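Local structure of alkaline phosphatase (Antarctic bacterium, 2W5V) at residues 173-178 / 182-187; 344-347 / 353-356; 54-59 / 307-312. The protein probably hydrolyses phosphate monoesters as an alkaline phosphatase, with zinc and magnesium ions at the active site and a phosphorylated enzyme intermediate. The protein carries 1 engineered substitution. All blocks are in the same frame, centred on the assembly; numbering follows the deposited sequence.

Interaction 1 (173-178 / 182-187)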
loop_
_atom_site.group_PDB
_atom_site.type_symbol
_atom_site.label_atom_id
_atom_site.label_comp_id
_atom_site.label_asym_id
_atom_site.label_seq_id
_atom_site.Cartn_x
_atom_site.Cartn_y
_atom_site.Cartn_z
ATOM N N TYR B 173 28.861 8.518 -20.530
ATOM C CA TYR B 173 28.282 9.839 -20.802
ATOM C C TYR B 173 29.240 10.989 -20.486
ATOM O O TYR B 173 28.992 12.145 -20.848
ATOM C CB TYR B 173 26.940 9.979 -20.074
ATOM C CG TYR B 173 26.006 8.864 -20.479
ATOM C CD1 TYR B 173 25.883 7.715 -19.705
ATOM C CD2 TYR B 173 25.295 8.932 -21.672
ATOM C CE1 TYR B 173 25.052 6.676 -20.098
ATOM C CE2 TYR B 173 24.460 7.903 -22.068
ATOM C CZ TYR B 173 24.344 6.779 -21.280
ATOM O OH TYR B 173 23.519 5.755 -21.679
ATOM N N PHE B 174 30.349 10.656 -19.839
ATOM C CA PHE B 174 31.382 11.634 -19.513
ATOM C C PHE B 174 32.649 11.515 -20.377
ATOM O O PHE B 174 33.338 12.509 -20.618
ATOM C CB PHE B 174 31.761 11.521 -18.033
ATOM C CG PHE B 174 30.659 11.915 -17.096
ATOM C CD1 PHE B 174 30.600 13.197 -16.574
ATOM C CD2 PHE B 174 29.676 11.007 -16.740
ATOM C CE1 PHE B 174 29.581 13.564 -15.709
ATOM C CE2 PHE B 174 28.653 11.369 -15.876
ATOM C CZ PHE B 174 28.608 12.647 -15.358
ATOM N N THR B 175 32.963 10.309 -20.837
ATOM C CA THR B 175 34.246 10.076 -21.494
ATOM C C THR B 175 34.168 9.430 -22.875
ATOM O O THR B 175 35.190 9.274 -23.542
ATOM C CB THR B 175 35.161 9.197 -20.633
ATOM O OG1 THR B 175 34.654 7.859 -20.619
ATOM C CG2 THR B 175 35.241 9.733 -19.215
ATOM N N LYS B 176 32.975 9.030 -23.293
ATOM C CA LYS B 176 32.803 8.430 -24.612
ATOM C C LYS B 176 31.527 8.955 -25.243
ATOM O O LYS B 176 30.582 8.202 -25.491
ATOM C CB LYS B 176 32.795 6.902 -24.516
ATOM C CG LYS B 176 34.089 6.334 -23.938
ATOM C CD LYS B 176 34.061 4.819 -23.830
ATOM C CE LYS B 176 35.304 4.309 -23.112
ATOM N NZ LYS B 176 35.337 2.821 -23.028
ATOM N N ARG B 177 31.518 10.261 -25.493
ATOM C CA ARG B 177 30.326 10.973 -25.936
ATOM C C ARG B 177 30.318 11.143 -27.450
ATOM O O ARG B 177 31.368 11.103 -28.095
ATOM C CB ARG B 177 30.269 12.350 -25.271
ATOM C CG ARG B 177 30.312 12.319 -23.744
ATOM C CD ARG B 177 30.811 13.642 -23.162
ATOM N NE ARG B 177 30.077 14.792 -23.685
ATOM C CZ ARG B 177 28.969 15.292 -23.143
ATOM N NH1 ARG B 177 28.443 14.747 -22.048
ATOM N NH2 ARG B 177 28.381 16.341 -23.700
ATOM N N LYS B 178 29.132 11.337 -28.014
ATOM C CA LYS B 178 29.000 11.550 -29.448
ATOM C C LYS B 178 29.649 12.869 -29.858
ATOM O O LYS B 178 30.105 13.013 -30.990
ATOM C CB LYS B 178 27.528 11.529 -29.870
ATOM C CG LYS B 178 26.750 10.290 -29.428
ATOM C CD LYS B 178 26.853 9.137 -30.421
ATOM C CE LYS B 178 28.064 8.251 -30.147
ATOM N NZ LYS B 178 28.040 6.998 -30.962
ATOM N N ASP B 182 35.499 15.799 -23.473
ATOM C CA ASP B 182 35.894 15.132 -22.230
ATOM C C ASP B 182 35.299 15.853 -21.034
ATOM O O ASP B 182 35.874 16.818 -20.533
ATOM C CB ASP B 182 37.418 15.071 -22.079
ATOM C CG ASP B 182 37.849 14.476 -20.736
ATOM O OD1 ASP B 182 36.967 14.049 -19.956
ATOM O OD2 ASP B 182 39.069 14.432 -20.462
ATOM N N VAL B 183 34.148 15.379 -20.570
ATOM C CA VAL B 183 33.434 16.052 -19.494
ATOM C C VAL B 183 34.010 15.687 -18.129
ATOM O O VAL B 183 33.863 16.430 -17.157
ATOM C CB VAL B 183 31.928 15.735 -19.544
ATOM C CG1 VAL B 183 31.206 16.438 -18.422
ATOM C CG2 VAL B 183 31.359 16.155 -20.890
ATOM N N LEU B 184 34.675 14.540 -18.066
ATOM C CA LEU B 184 35.360 14.122 -16.859
ATOM C C LEU B 184 36.327 15.221 -16.427
ATOM O O LEU B 184 36.370 15.603 -15.255
ATOM C CB LEU B 184 36.139 12.834 -17.125
ATOM C CG LEU B 184 36.053 11.748 -16.055
ATOM C CD1 LEU B 184 37.331 10.936 -16.051
ATOM C CD2 LEU B 184 35.794 12.350 -14.686
ATOM N N ALA B 185 37.103 15.724 -17.389
ATOM C CA ALA B 185 38.083 16.774 -17.132
ATOM C C ALA B 185 37.401 18.042 -16.628
ATOM O O ALA B 185 37.927 18.743 -15.766
ATOM C CB ALA B 185 38.897 17.069 -18.393
ATOM N N ILE B 186 36.224 18.328 -17.171
ATOM C CA ILE B 186 35.438 19.472 -16.727
ATOM C C ILE B 186 34.944 19.265 -15.291
ATOM O O ILE B 186 34.950 20.197 -14.488
ATOM C CB ILE B 186 34.249 19.744 -17.677
ATOM C CG1 ILE B 186 34.751 19.929 -19.112
ATOM C CG2 ILE B 186 33.464 20.961 -17.219
ATOM C CD1 ILE B 186 33.694 20.414 -20.078
ATOM N N LEU B 187 34.531 18.044 -14.967
ATOM C CA LEU B 187 34.154 17.734 -13.590
ATOM C C LEU B 187 35.292 18.049 -12.628
ATOM O O LEU B 187 35.095 18.734 -11.625
ATOM C CB LEU B 187 33.761 16.262 -13.435
ATOM C CG LEU B 187 32.293 15.887 -13.631
ATOM C CD1 LEU B 187 32.117 14.388 -13.466
ATOM C CD2 LEU B 187 31.412 16.644 -12.654
#
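V183 N donates to F174 O across 3.0 Å, with an N-H...O angle of 145°, so the end of helix 172-175 is tied directly to the first turn of helix 183-188. K176, the first residue to leave helical geometry, starts the short connection between them. Beside this bond the F174 and L187 side chains cross at about a right angle, F174 CE1 lying 3.5 Å from L187 CD1, while CD1 of the same ring also meets V183 CG1 at an oblique approach. The two methyls of V183 serve different partners. CG1 goes to the phenyl ring; CG2 is set over one face of the R177 guanidinium, 3.4 Å from R177 NE. A bend at chi3 (52°) turns the guanidinium back toward the end of helix 172-175, where NH1 bonds Y173 O at 2.9 Å. NH1 also reaches E152 O and NH2 forms a salt bridge with D179, so all three residues hold the group, Y173 O at its edge, while the valine methyl packs on a face. On the more exposed flank T175 CG2 lies alongside L184, 3.8 Å from L184 CG. D182 has CG anti to its backbone N (chi1 176°), and OD1 accepts from A185 N at 3.1 Å from above the carboxylate plane. The arrangement is two short consecutive helices joined by a loop, the second N-capped by D182, packed against helix 151-158 at the 192-195 edge of the central, mostly parallel sheet of the alpha/beta fold.

Interaction 2 (344-347 / 353-356)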
loop_
_atom_site.group_PDB
_atom_site.type_symbol
_atom_site.label_atom_id
_atom_site.label_comp_id
_atom_site.label_asym_id
_atom_site.label_seq_id
_atom_site.Cartn_x
_atom_site.Cartn_y
_atom_site.Cartn_z
ATOM N N VAL B 344 4.606 5.506 1.149
ATOM C CA VAL B 344 5.697 6.340 1.615
ATOM C C VAL B 344 5.964 5.944 3.055
ATOM O O VAL B 344 5.025 5.813 3.848
ATOM C CB VAL B 344 5.282 7.817 1.631
ATOM C CG1 VAL B 344 6.381 8.685 2.267
ATOM C CG2 VAL B 344 4.923 8.282 0.221
ATOM N N PHE B 345 7.238 5.753 3.392
ATOM C CA PHE B 345 7.643 5.425 4.754
ATOM C C PHE B 345 8.555 6.532 5.268
ATOM O O PHE B 345 9.433 7.003 4.543
ATOM C CB PHE B 345 8.399 4.093 4.794
ATOM C CG PHE B 345 7.646 2.932 4.196
ATOM C CD1 PHE B 345 6.850 2.113 4.993
ATOM C CD2 PHE B 345 7.749 2.643 2.846
ATOM C CE1 PHE B 345 6.153 1.038 4.450
ATOM C CE2 PHE B 345 7.064 1.563 2.291
ATOM C CZ PHE B 345 6.262 0.753 3.103
ATOM N N ALA B 346 8.364 6.947 6.518
ATOM C CA ALA B 346 9.231 7.979 7.088
ATOM C C ALA B 346 9.592 7.701 8.543
ATOM O O ALA B 346 8.745 7.324 9.343
ATOM C CB ALA B 346 8.588 9.361 6.952
ATOM N N TYR B 347 10.859 7.913 8.874
ATOM C CA TYR B 347 11.353 7.720 10.226
ATOM C C TYR B 347 12.178 8.931 10.636
ATOM O O TYR B 347 12.982 9.423 9.848
ATOM C CB TYR B 347 12.251 6.485 10.308
ATOM C CG TYR B 347 12.868 6.349 11.682
ATOM C CD1 TYR B 347 12.219 5.640 12.681
ATOM C CD2 TYR B 347 14.071 6.975 11.992
ATOM C CE1 TYR B 347 12.763 5.536 13.946
ATOM C CE2 TYR B 347 14.622 6.878 13.257
ATOM C CZ TYR B 347 13.965 6.157 14.230
ATOM O OH TYR B 347 14.504 6.052 15.494
ATOM N N GLU B 353 4.848 14.223 9.264
ATOM C CA GLU B 353 4.336 15.055 8.181
ATOM C C GLU B 353 3.978 14.233 6.943
ATOM O O GLU B 353 3.187 14.673 6.102
ATOM C CB GLU B 353 5.365 16.129 7.812
ATOM C CG GLU B 353 4.881 17.104 6.751
ATOM C CD GLU B 353 3.663 17.898 7.198
ATOM O OE1 GLU B 353 3.591 18.255 8.393
ATOM O OE2 GLU B 353 2.780 18.170 6.351
ATOM N N PHE B 354 4.537 13.030 6.839
ATOM C CA PHE B 354 4.402 12.252 5.608
ATOM C C PHE B 354 3.275 11.210 5.604
ATOM O O PHE B 354 3.206 10.391 4.685
ATOM C CB PHE B 354 5.742 11.599 5.250
ATOM C CG PHE B 354 6.818 12.598 4.955
ATOM C CD1 PHE B 354 7.498 13.229 5.988
ATOM C CD2 PHE B 354 7.110 12.956 3.645
ATOM C CE1 PHE B 354 8.475 14.177 5.722
ATOM C CE2 PHE B 354 8.083 13.909 3.372
ATOM C CZ PHE B 354 8.758 14.524 4.411
ATOM N N ILE B 355 2.387 11.248 6.596
ATOM C CA ILE B 355 1.274 10.290 6.644
ATOM C C ILE B 355 0.091 10.769 5.801
ATOM O O ILE B 355 0.159 11.817 5.168
ATOM C CB ILE B 355 0.826 9.994 8.088
ATOM C CG1 ILE B 355 0.194 11.229 8.735
ATOM C CG2 ILE B 355 2.007 9.477 8.921
ATOM C CD1 ILE B 355 -0.230 10.995 10.184
ATOM N N GLY B 356 -0.993 10.004 5.772
ATOM C CA GLY B 356 -2.114 10.357 4.919
ATOM C C GLY B 356 -1.850 10.123 3.435
ATOM O O GLY B 356 -0.892 9.444 3.046
#
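F354 turns its CG anti to its own carbonyl carbon (chi1 -63°), and with chi2 at 80° the ring stands beside A346 while CB faces strand 342-347. The V344 torsion, 174°, places CG1 anti to the backbone N, and this is the valine branch that comes closest to the phenylalanine. The contact is therefore made at the root of the aromatic side chain: A346 CB is 4.0 Å from F354 CB, and V344 CG1 is 4.2 Å from the same F354 CB. The alanine methyl also reaches the near side of the ring, 4.1 Å from F354 CD1, in an oblique approach. The rest of the ring leads away from the strand segment. V344 and A346, two residues apart, project from the same side of the strand, as the alternation of a beta strand requires, and F345 between them points the other way. No hydrogen bond joins the two segments; the contact is apolar and its three touching residues are buried. A346 CA and F354 CA are 6.6 Å apart, a spacing consistent with the small alanine side chain between them. Beyond the contact the F354 ring continues onto L295 and I297 of strand 294-299 and onto I363, K366 and I367 of helix 362-371, so it is sandwiched between sheet and helix. Strand 342-347 runs antiparallel to both its neighbours, 294-299 and 68-73, and the chain returns through 353-356 to enter strand 356-359, which pairs with 68-73 as the outermost strand of the sheet within this chain.

Interaction 3 (54-59 / 307-312). Unlike the reference sequence in segment 54-59: S58 (reference Glu).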
loop_
_atom_site.group_PDB
_atom_site.type_symbol
_atom_site.label_atom_id
_atom_site.label_comp_id
_atom_site.label_asym_id
_atom_site.label_seq_id
_atom_site.Cartn_x
_atom_site.Cartn_y
_atom_site.Cartn_z
ATOM N N PHE B 54 9.087 -9.746 2.407
ATOM C CA PHE B 54 8.534 -10.451 3.560
ATOM C C PHE B 54 8.438 -11.951 3.307
ATOM O O PHE B 54 8.104 -12.714 4.217
ATOM C CB PHE B 54 7.150 -9.895 3.935
ATOM C CG PHE B 54 7.200 -8.524 4.558
ATOM C CD1 PHE B 54 7.407 -7.401 3.779
ATOM C CD2 PHE B 54 7.057 -8.363 5.926
ATOM C CE1 PHE B 54 7.465 -6.139 4.350
ATOM C CE2 PHE B 54 7.116 -7.100 6.500
ATOM C CZ PHE B 54 7.317 -5.992 5.711
ATOM N N TYR B 55 8.726 -12.369 2.076
ATOM C CA TYR B 55 8.628 -13.784 1.704
ATOM C C TYR B 55 9.894 -14.344 1.072
ATOM O O TYR B 55 10.150 -15.554 1.132
ATOM C CB TYR B 55 7.462 -13.998 0.738
ATOM C CG TYR B 55 6.113 -13.722 1.353
ATOM C CD1 TYR B 55 5.552 -12.456 1.289
ATOM C CD2 TYR B 55 5.405 -14.722 2.012
ATOM C CE1 TYR B 55 4.326 -12.183 1.847
ATOM C CE2 TYR B 55 4.164 -14.459 2.585
ATOM C CZ TYR B 55 3.633 -13.181 2.499
ATOM O OH TYR B 55 2.407 -12.886 3.055
ATOM N N PHE B 56 10.677 -13.476 0.444
ATOM C CA PHE B 56 11.832 -13.933 -0.323
ATOM C C PHE B 56 13.153 -13.363 0.174
ATOM O O PHE B 56 14.152 -13.389 -0.535
ATOM C CB PHE B 56 11.636 -13.614 -1.806
ATOM C CG PHE B 56 10.504 -14.366 -2.431
ATOM C CD1 PHE B 56 9.271 -13.772 -2.604
ATOM C CD2 PHE B 56 10.671 -15.683 -2.828
ATOM C CE1 PHE B 56 8.225 -14.468 -3.176
ATOM C CE2 PHE B 56 9.629 -16.382 -3.398
ATOM C CZ PHE B 56 8.401 -15.772 -3.570
ATOM N N LYS B 57 13.157 -12.853 1.397
ATOM C CA LYS B 57 14.390 -12.375 1.995
ATOM C C LYS B 57 14.665 -13.125 3.289
ATOM O O LYS B 57 13.745 -13.424 4.046
ATOM C CB LYS B 57 14.310 -10.874 2.278
ATOM C CG LYS B 57 15.656 -10.277 2.627
ATOM C CD LYS B 57 15.593 -8.779 2.841
ATOM C CE LYS B 57 17.010 -8.213 2.889
ATOM N NZ LYS B 57 17.065 -6.809 3.382
ATOM N N SER B 58 15.931 -13.435 3.543
ATOM C CA SER B 58 16.317 -14.014 4.821
ATOM C C SER B 58 16.198 -12.948 5.910
ATOM O O SER B 58 16.701 -11.833 5.763
ATOM C CB SER B 58 17.745 -14.557 4.751
ATOM O OG SER B 58 18.243 -14.852 6.043
ATOM N N GLY B 59 15.515 -13.280 6.997
ATOM C CA GLY B 59 15.332 -12.336 8.084
ATOM C C GLY B 59 14.251 -11.306 7.816
ATOM O O GLY B 59 13.663 -11.267 6.735
ATOM N N PHE B 307 3.439 -6.627 -10.852
ATOM C CA PHE B 307 3.994 -7.713 -10.040
ATOM C C PHE B 307 2.969 -8.161 -8.993
ATOM O O PHE B 307 2.372 -7.338 -8.293
ATOM C CB PHE B 307 5.300 -7.233 -9.382
ATOM C CG PHE B 307 5.985 -8.255 -8.501
ATOM C CD1 PHE B 307 6.732 -9.301 -9.052
ATOM C CD2 PHE B 307 5.932 -8.134 -7.121
ATOM C CE1 PHE B 307 7.384 -10.216 -8.240
ATOM C CE2 PHE B 307 6.575 -9.051 -6.294
ATOM C CZ PHE B 307 7.307 -10.093 -6.853
ATOM N N THR B 308 2.763 -9.472 -8.895
ATOM C CA THR B 308 1.735 -10.024 -8.023
ATOM C C THR B 308 2.236 -11.287 -7.315
ATOM O O THR B 308 2.841 -12.163 -7.941
ATOM C CB THR B 308 0.474 -10.331 -8.834
ATOM O OG1 THR B 308 -0.025 -9.110 -9.392
ATOM C CG2 THR B 308 -0.601 -10.964 -7.967
ATOM N N LEU B 309 1.998 -11.367 -6.007
ATOM C CA LEU B 309 2.407 -12.529 -5.214
ATOM C C LEU B 309 1.308 -13.601 -5.256
ATOM O O LEU B 309 0.689 -13.932 -4.239
ATOM C CB LEU B 309 2.727 -12.119 -3.769
ATOM C CG LEU B 309 3.918 -11.162 -3.647
ATOM C CD1 LEU B 309 4.120 -10.717 -2.208
ATOM C CD2 LEU B 309 5.179 -11.823 -4.185
ATOM N N ALA B 310 1.079 -14.131 -6.452
ATOM C CA ALA B 310 0.018 -15.103 -6.692
ATOM C C ALA B 310 0.359 -16.456 -6.095
ATOM O O ALA B 310 1.521 -16.742 -5.787
ATOM C CB ALA B 310 -0.241 -15.249 -8.204
ATOM N N ALA B 311 -0.663 -17.289 -5.946
ATOM C CA ALA B 311 -0.468 -18.664 -5.529
ATOM C C ALA B 311 0.363 -19.411 -6.559
ATOM O O ALA B 311 0.181 -19.241 -7.767
ATOM C CB ALA B 311 -1.801 -19.349 -5.361
ATOM N N LYS B 312 1.273 -20.241 -6.070
ATOM C CA LYS B 312 2.055 -21.129 -6.922
ATOM C C LYS B 312 1.124 -22.002 -7.748
ATOM O O LYS B 312 0.059 -22.407 -7.283
ATOM C CB LYS B 312 2.937 -22.021 -6.043
ATOM C CG LYS B 312 3.998 -22.798 -6.793
ATOM C CD LYS B 312 5.197 -21.915 -7.114
ATOM C CE LYS B 312 6.213 -22.663 -7.963
ATOM N NZ LYS B 312 6.547 -23.995 -7.383
#
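L309, at the centre of an inverse gamma turn, extends its two methyls towards Y55 and F56 in the loop that follows helix 47-52, a small apolar contact at the subunit interface of the alkaline phosphatase dimer. Its closer-packed part is this three-residue meeting. One branch, CD1, approaches the Y55 ring obliquely, 4.2 Å from Y55 CD1; the other, CD2, comes to the edge of the F56 ring, near the ring plane. The L309 and F56 side chains run antiparallel past one another, whereas that of Y55 meets the leucine at a slant. Both aromatic residues carry CG anti to the carbonyl carbon (chi1 -65° in each), but they leave successive backbone positions and diverge, leaving the leucine end to touch one ring with each methyl. L309 is buried, and S51 of helix 47-52 also lies against it. The Y55 side is completed by the second subunit: K73 of that subunit makes a cation-pi contact with the Y55 ring, and the phenol OH is hydrogen-bonded to S75 OG of the same subunit.

The contact as a whole is slight: its nearest pair of CA atoms, Y55 CA and L309 CA, is 9.4 Å apart, no hydrogen bond crosses between the segments, and 103 Å² is buried in all. Its loose side begins at F56, which is partly exposed and leans on I271 of helix 267-291 as well. Towards S58 and G59, both exposed, the loop runs away from 307-312. L309 CD2 lies 4.2 Å from F56 CE1, at the rim of that ring.

In the fold
Interactions 2 and 3 both touch the second subunit, and their nearest atoms are about 7 Å apart, although their centres are 24 Å from each other. Interaction 1 lies on the other side of the chain's centre, 39 Å from interaction 2 and 42 Å from interaction 3, centre to centre, and no other chain touches its segments. Along the sequence it is nested within the loop closed by interaction 3, whereas interaction 2 follows later. None of the three supplies a metal ligand. The V344 side chain is about 11 Å from that of D301, a zinc ligand; the F56 side chain is about 11 Å from a bound magnesium ion and about 8 Å from the side chain of S268, a magnesium ligand.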